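Local coordinates for protein ribonuclease VapC5 (Mycobacterium tuberculosis, PDB 3DBO) that probably acts as the magnesium-dependent ribonuclease toxin of a type II toxin-antitoxin system, with limited RNA cleavage seen in complex with its antitoxin VapB5, at residues E85-D90 / A119-S124; N114-A119 / A137-A142. One frame throughout, in Å; residues are numbered along the deposited sequence.

Contact 1: E85-D90 / A119-S124; sequences ETLPVD and AAVAAS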
ATOM      1  N   GLU B  85      11.200  -2.722  -5.353  1.00 21.03           N
ATOM      2  CA  GLU B  85      10.985  -1.400  -5.933  1.00 19.71           C
ATOM      3  C   GLU B  85      10.013  -0.615  -5.041  1.00 18.45           C
ATOM      4  O   GLU B  85       8.910  -1.097  -4.724  1.00 17.71           O
ATOM      5  CB  GLU B  85      10.408  -1.534  -7.358  1.00 20.13           C
ATOM      6  CG  GLU B  85      10.125  -0.227  -8.082  1.00 22.73           C
ATOM      7  CD  GLU B  85      11.379   0.577  -8.377  0.50 25.90           C
ATOM      8  OE1 GLU B  85      12.361  -0.018  -8.879  0.50 26.42           O
ATOM      9  OE2 GLU B  85      11.374   1.801  -8.110  0.50 28.02           O
ATOM     10  N   THR B  86      10.447   0.567  -4.608  1.00 16.54           N
ATOM     11  CA  THR B  86       9.586   1.509  -3.899  1.00 15.49           C
ATOM     12  C   THR B  86       9.358   2.728  -4.810  1.00 14.87           C
ATOM     13  O   THR B  86      10.251   3.578  -4.992  1.00 14.92           O
ATOM     14  CB  THR B  86      10.177   1.937  -2.536  1.00 16.36           C
ATOM     15  OG1 THR B  86      11.502   2.443  -2.747  1.00 17.94           O
ATOM     16  CG2 THR B  86      10.242   0.737  -1.556  1.00 16.42           C
ATOM     17  N   LEU B  87       8.151   2.828  -5.351  1.00 12.07           N
ATOM     18  CA  LEU B  87       7.850   3.803  -6.391  1.00 10.88           C
ATOM     19  C   LEU B  87       7.667   5.164  -5.727  1.00 10.18           C
ATOM     20  O   LEU B  87       7.002   5.254  -4.705  1.00  9.63           O
ATOM     21  CB  LEU B  87       6.558   3.416  -7.127  1.00 10.83           C
ATOM     22  CG  LEU B  87       6.595   2.071  -7.882  1.00 11.71           C
ATOM     23  CD1 LEU B  87       5.197   1.745  -8.369  1.00 12.88           C
ATOM     24  CD2 LEU B  87       7.592   2.156  -9.041  1.00 13.04           C
ATOM     25  N   PRO B  88       8.281   6.214  -6.294  1.00 10.81           N
ATOM     26  CA  PRO B  88       8.168   7.538  -5.655  1.00 10.59           C
ATOM     27  C   PRO B  88       6.870   8.267  -5.984  1.00 10.50           C
ATOM     28  O   PRO B  88       6.168   7.903  -6.914  1.00 10.86           O
ATOM     29  CB  PRO B  88       9.337   8.298  -6.267  1.00 11.04           C
ATOM     30  CG  PRO B  88       9.425   7.740  -7.676  1.00 10.86           C
ATOM     31  CD  PRO B  88       9.102   6.263  -7.520  1.00 11.27           C
ATOM     32  N   VAL B  89       6.563   9.324  -5.234  1.00  9.68           N
ATOM     33  CA  VAL B  89       5.562  10.267  -5.697  1.00 10.00           C
ATOM     34  C   VAL B  89       6.329  11.251  -6.597  1.00 10.31           C
ATOM     35  O   VAL B  89       7.099  12.086  -6.099  1.00 10.56           O
ATOM     36  CB  VAL B  89       4.850  11.032  -4.536  1.00  9.21           C
ATOM     37  CG1 VAL B  89       3.809  11.967  -5.112  1.00  9.45           C
ATOM     38  CG2 VAL B  89       4.167  10.068  -3.526  1.00 10.87           C
ATOM     39  N   ASP B  90       6.144  11.130  -7.899  1.00  9.88           N
ATOM     40  CA  ASP B  90       6.799  12.014  -8.876  1.00 11.34           C
ATOM     41  C   ASP B  90       5.760  12.951  -9.497  1.00 10.87           C
ATOM     42  O   ASP B  90       4.641  13.008  -9.014  1.00  9.86           O
ATOM     43  CB  ASP B  90       7.533  11.219  -9.957  1.00 12.35           C
ATOM     44  CG  ASP B  90       6.636  10.207 -10.684  1.00 13.83           C
ATOM     45  OD1 ASP B  90       5.380  10.209 -10.538  1.00 10.78           O
ATOM     46  OD2 ASP B  90       7.228   9.367 -11.397  1.00 15.01           O
ATOM     47  N   ALA B 119      -2.814   5.273  -4.568  1.00  8.37           N
ATOM     48  CA  ALA B 119      -3.638   5.097  -5.760  1.00  9.45           C
ATOM     49  C   ALA B 119      -3.147   5.998  -6.895  1.00  9.17           C
ATOM     50  O   ALA B 119      -3.104   5.567  -8.050  1.00  9.82           O
ATOM     51  CB  ALA B 119      -5.088   5.395  -5.443  1.00  9.06           C
ATOM     52  N   ALA B 120      -2.739   7.232  -6.560  1.00  9.18           N
ATOM     53  CA  ALA B 120      -2.203   8.153  -7.575  1.00  8.82           C
ATOM     54  C   ALA B 120      -0.929   7.614  -8.219  1.00  9.14           C
ATOM     55  O   ALA B 120      -0.761   7.663  -9.440  1.00  8.87           O
ATOM     56  CB  ALA B 120      -1.983   9.576  -6.974  1.00  8.80           C
ATOM     57  N   VAL B 121      -0.021   7.102  -7.400  1.00  9.03           N
ATOM     58  CA  VAL B 121       1.204   6.510  -7.910  1.00  9.40           C
ATOM     59  C   VAL B 121       0.899   5.323  -8.849  1.00  9.24           C
ATOM     60  O   VAL B 121       1.395   5.266  -9.996  1.00  9.44           O
ATOM     61  CB  VAL B 121       2.137   6.069  -6.731  1.00  9.22           C
ATOM     62  CG1 VAL B 121       3.285   5.138  -7.216  1.00 10.03           C
ATOM     63  CG2 VAL B 121       2.705   7.326  -6.005  1.00  7.93           C
ATOM     64  N   ALA B 122       0.086   4.388  -8.365  1.00  9.99           N
ATOM     65  CA  ALA B 122      -0.276   3.227  -9.175  1.00 11.03           C
ATOM     66  C   ALA B 122      -0.974   3.629 -10.478  1.00 10.90           C
ATOM     67  O   ALA B 122      -0.542   3.196 -11.569  1.00 12.02           O
ATOM     68  CB  ALA B 122      -1.149   2.244  -8.349  1.00 11.32           C
ATOM     69  N   ALA B 123      -2.039   4.433 -10.380  1.00 10.62           N
ATOM     70  CA  ALA B 123      -2.790   4.884 -11.570  1.00 11.52           C
ATOM     71  C   ALA B 123      -1.926   5.600 -12.590  1.00 12.83           C
ATOM     72  O   ALA B 123      -2.108   5.424 -13.798  1.00 12.29           O
ATOM     73  CB  ALA B 123      -3.972   5.750 -11.179  1.00 11.67           C
ATOM     74  N   SER B 124      -0.976   6.411 -12.108  1.00 12.35           N
ATOM     75  CA  SER B 124      -0.127   7.200 -13.002  1.00 13.39           C
ATOM     76  C   SER B 124       0.840   6.302 -13.790  1.00 14.53           C
ATOM     77  O   SER B 124       1.378   6.717 -14.815  1.00 15.39           O
ATOM     78  CB  SER B 124       0.647   8.269 -12.203  1.00 12.31           C
ATOM     79  OG  SER B 124       1.685   7.676 -11.443  1.00 11.96           O
TER
HETATM   80  O   HOH W   1       4.408   8.052 -11.559  1.00 27.34           O
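Ser-124 OG is gripped from two directions and is linked through a water to the loop that follows strand 86-87. Within the helix, Ser-124 OG donates to Val-121 O at 2.8 Å, approaching at a C=O...OG angle of 118° with the donor tilted 32° from the carbonyl plane. It also accepts a hydrogen bond from a water whose oxygen is 2.8 Å from Ser-124 OG. The same water oxygen lies 2.6 Å from Asp-90 OD1 and donates to it, so the Asp-90 carboxylate meets Ser-124 through a single bridging molecule. Asp-90 is the N-cap residue of helix 91-107, and its OD1 accepts a hydrogen bond from Ala-93 N; two donors therefore hold this oxygen.

Beside the polar bridge, Val-121 supplies the apolar half, and its two methyl branches divide the work. Val-121 CG1 packs on Leu-87 CB at 3.7 Å. The other branch, Val-121 CG2, sits 3.6 Å from Pro-88 O and 4.0 Å from Val-89 CG2, the two valine side chains crossing at about a right angle. Because CG1 lies anti to the backbone N (chi1 166°) and CG2 anti to the carbonyl carbon, the branches splay over successive residues of 87-89. Val-121 also touches Thr-51 at the end of strand 47-51 and Ala-93 of helix 91-107, while Leu-87 reaches Val-24 of strand 22-25. Here the strand at one edge of this chain's parallel sheet leads into a capped helix, and helix 113-124 packs against the junction, an element of the alpha/beta PIN-domain fold.

Contact 2: N114-A119 / A137-A142; sequences NDLWIA and AALDGA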
ATOM      1  N   ASN B 114      -3.246   9.311   2.509  1.00 10.73           N
ATOM      2  CA  ASN B 114      -2.077   8.521   2.169  1.00 10.07           C
ATOM      3  C   ASN B 114      -2.449   7.387   1.210  1.00  8.99           C
ATOM      4  O   ASN B 114      -1.677   7.070   0.325  1.00  8.44           O
ATOM      5  CB  ASN B 114      -1.372   7.990   3.405  1.00 10.47           C
ATOM      6  CG  ASN B 114      -0.297   8.940   3.921  1.00 11.29           C
ATOM      7  OD1 ASN B 114      -0.125  10.054   3.408  1.00 12.83           O
ATOM      8  ND2 ASN B 114       0.445   8.489   4.939  1.00 14.63           N
ATOM      9  N   ASP B 115      -3.650   6.824   1.365  1.00  9.47           N
ATOM     10  CA  ASP B 115      -4.152   5.865   0.360  1.00  9.49           C
ATOM     11  C   ASP B 115      -4.375   6.507  -1.001  1.00  9.57           C
ATOM     12  O   ASP B 115      -4.102   5.886  -2.029  1.00  8.46           O
ATOM     13  CB  ASP B 115      -5.426   5.139   0.832  1.00 10.24           C
ATOM     14  CG  ASP B 115      -5.109   3.975   1.782  1.00 12.54           C
ATOM     15  OD1 ASP B 115      -3.915   3.588   1.899  1.00 16.42           O
ATOM     16  OD2 ASP B 115      -6.045   3.448   2.411  1.00 14.51           O
ATOM     17  N   LEU B 116      -4.801   7.769  -1.018  1.00 10.27           N
ATOM     18  CA  LEU B 116      -4.963   8.467  -2.312  1.00  9.09           C
ATOM     19  C   LEU B 116      -3.626   8.663  -3.027  1.00  8.17           C
ATOM     20  O   LEU B 116      -3.545   8.497  -4.253  1.00  8.73           O
ATOM     21  CB  LEU B 116      -5.696   9.805  -2.146  1.00  8.69           C
ATOM     22  CG  LEU B 116      -6.163  10.467  -3.458  1.00  7.90           C
ATOM     23  CD1 LEU B 116      -7.131   9.553  -4.285  1.00  7.59           C
ATOM     24  CD2 LEU B 116      -6.828  11.814  -3.090  1.00 10.94           C
ATOM     25  N   TRP B 117      -2.576   8.998  -2.271  1.00  8.08           N
ATOM     26  CA  TRP B 117      -1.209   9.035  -2.819  1.00  8.02           C
ATOM     27  C   TRP B 117      -0.780   7.682  -3.408  1.00  8.54           C
ATOM     28  O   TRP B 117      -0.221   7.620  -4.487  1.00  7.55           O
ATOM     29  CB  TRP B 117      -0.193   9.535  -1.762  1.00  7.07           C
ATOM     30  CG  TRP B 117      -0.277  11.037  -1.506  1.00  8.76           C
ATOM     31  CD1 TRP B 117      -0.644  11.673  -0.353  1.00  9.77           C
ATOM     32  CD2 TRP B 117       0.058  12.060  -2.444  1.00  8.47           C
ATOM     33  NE1 TRP B 117      -0.558  13.064  -0.523  1.00  8.88           N
ATOM     34  CE2 TRP B 117      -0.142  13.312  -1.805  1.00  7.94           C
ATOM     35  CE3 TRP B 117       0.489  12.038  -3.780  1.00  9.22           C
ATOM     36  CZ2 TRP B 117       0.082  14.542  -2.463  1.00  9.94           C
ATOM     37  CZ3 TRP B 117       0.710  13.275  -4.441  1.00 11.85           C
ATOM     38  CH2 TRP B 117       0.520  14.497  -3.764  1.00  9.04           C
ATOM     39  N   ILE B 118      -1.057   6.597  -2.698  1.00  8.76           N
ATOM     40  CA  ILE B 118      -0.775   5.264  -3.229  1.00  8.24           C
ATOM     41  C   ILE B 118      -1.503   5.015  -4.554  1.00  8.05           C
ATOM     42  O   ILE B 118      -0.869   4.622  -5.542  1.00  7.99           O
ATOM     43  CB  ILE B 118      -1.093   4.171  -2.198  1.00  8.07           C
ATOM     44  CG1 ILE B 118      -0.103   4.278  -1.022  1.00  6.58           C
ATOM     45  CG2 ILE B 118      -0.949   2.767  -2.838  1.00  8.95           C
ATOM     46  CD1 ILE B 118      -0.553   3.445   0.213  1.00 11.06           C
ATOM     47  N   ALA B 119      -2.814   5.273  -4.568  1.00  8.37           N
ATOM     48  CA  ALA B 119      -3.638   5.097  -5.760  1.00  9.45           C
ATOM     49  C   ALA B 119      -3.147   5.998  -6.895  1.00  9.17           C
ATOM     50  O   ALA B 119      -3.104   5.567  -8.050  1.00  9.82           O
ATOM     51  CB  ALA B 119      -5.088   5.395  -5.443  1.00  9.06           C
ATOM     52  N   ALA B 137     -12.018   1.372  -2.440  1.00 27.72           N
ATOM     53  CA  ALA B 137     -13.341   1.132  -3.026  1.00 27.05           C
ATOM     54  C   ALA B 137     -13.993   2.364  -3.597  1.00 25.87           C
ATOM     55  O   ALA B 137     -14.615   2.303  -4.658  1.00 25.89           O
ATOM     56  CB  ALA B 137     -14.262   0.498  -1.991  1.00 28.26           C
ATOM     57  N   ALA B 138     -13.838   3.497  -2.917  1.00 24.00           N
ATOM     58  CA  ALA B 138     -14.447   4.740  -3.363  1.00 21.30           C
ATOM     59  C   ALA B 138     -13.995   5.212  -4.752  1.00 19.58           C
ATOM     60  O   ALA B 138     -14.644   6.043  -5.362  1.00 19.95           O
ATOM     61  CB  ALA B 138     -14.178   5.834  -2.350  1.00 22.67           C
ATOM     62  N   LEU B 139     -12.867   4.706  -5.218  1.00 17.27           N
ATOM     63  CA  LEU B 139     -12.275   5.117  -6.491  1.00 15.89           C
ATOM     64  C   LEU B 139     -12.630   4.217  -7.684  1.00 14.88           C
ATOM     65  O   LEU B 139     -12.211   4.486  -8.816  1.00 13.97           O
ATOM     66  CB  LEU B 139     -10.757   5.164  -6.335  1.00 15.12           C
ATOM     67  CG  LEU B 139     -10.211   6.308  -5.478  1.00 16.34           C
ATOM     68  CD1 LEU B 139      -8.762   6.050  -5.121  1.00 13.70           C
ATOM     69  CD2 LEU B 139     -10.330   7.591  -6.276  1.00 13.51           C
ATOM     70  N   ASP B 140     -13.380   3.139  -7.434  1.00 14.02           N
ATOM     71  CA  ASP B 140     -13.662   2.187  -8.503  1.00 13.37           C
ATOM     72  C   ASP B 140     -14.285   2.865  -9.716  1.00 13.20           C
ATOM     73  O   ASP B 140     -15.268   3.586  -9.588  1.00 13.55           O
ATOM     74  CB  ASP B 140     -14.597   1.065  -7.996  1.00 12.86           C
ATOM     75  CG  ASP B 140     -13.891   0.073  -7.077  1.00 14.81           C
ATOM     76  OD1 ASP B 140     -12.652  -0.092  -7.166  1.00 15.10           O
ATOM     77  OD2 ASP B 140     -14.601  -0.544  -6.266  1.00 17.63           O
ATOM     78  N   GLY B 141     -13.700   2.635 -10.884  1.00 13.86           N
ATOM     79  CA  GLY B 141     -14.218   3.198 -12.130  1.00 14.82           C
ATOM     80  C   GLY B 141     -13.538   4.481 -12.574  1.00 16.23           C
ATOM     81  O   GLY B 141     -13.686   4.889 -13.723  1.00 16.61           O
ATOM     82  N   ALA B 142     -12.823   5.149 -11.674  1.00 16.51           N
ATOM     83  CA  ALA B 142     -12.030   6.324 -12.083  1.00 17.88           C
ATOM     84  C   ALA B 142     -11.003   5.931 -13.147  1.00 18.33           C
ATOM     85  O   ALA B 142     -10.487   4.829 -13.136  1.00 18.76           O
ATOM     86  CB  ALA B 142     -11.375   6.972 -10.867  1.00 17.73           C
TER
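Leu-139 points its CD1 methyl at helix 113-124, where it meets both Ala-119 and Leu-116. The closer partner is the alanine: Leu-139 CD1 stands 3.7 Å from Ala-119 CB. The same Leu-139 CD1 lies 4.0 Å from Leu-116 CD1; the two leucine side chains cross at about a right angle, and CD1 of each is the atom that touches. With CG anti to the backbone N (chi1 -168°), the Leu-116 CD1 branch comes to the Leu-139 methyl although its CB does not point at the 137-142 segment. All three touching residues are buried, and their contact across the segments is apolar. Leu-116 also packs on Trp-97, Leu-100 and Leu-104 of helix 91-107, and Leu-139 rests on Val-145.

Leu-139 closes the 3-10 segment 137-139 and opens a type II turn, in which Ala-142 N donates to Leu-139 O at 3.0 Å. Gly-141 has phi 97°, a conformation suited to glycine at this turn position. One helical turn before Ala-119 lies Asp-115, a predicted magnesium ligand, whose OD1 forms a salt bridge with Arg-112. The loop between strands 129-131 and 147-149 is thus packed against the helix bearing an acidic residue of the predicted PIN-domain metal site.

How the contacts relate
Helix 113-124 is common to both contacts: 114-119 receives the loop 137-142, 119-124 receives 85-90, and Ala-119 belongs to each segment. The contact centres lie 12 Å apart. They also meet directly, since Val-89 CG1 of contact 1 comes within 3.4 Å of Trp-117 CZ3 on the helix of contact 2. Contact 2 contains Asp-115 of the predicted magnesium site, and the Ala-119 side chain is about 8 Å from that of Asp-26, another predicted ligand. In contact 1 the Val-121 side chain is about 10 Å from that of Asp-26 and about 11 Å from that of Asp-115. A bound sodium ion lies about 7 Å from the Val-121 side chain, and one about 6 Å from that of Ala-119.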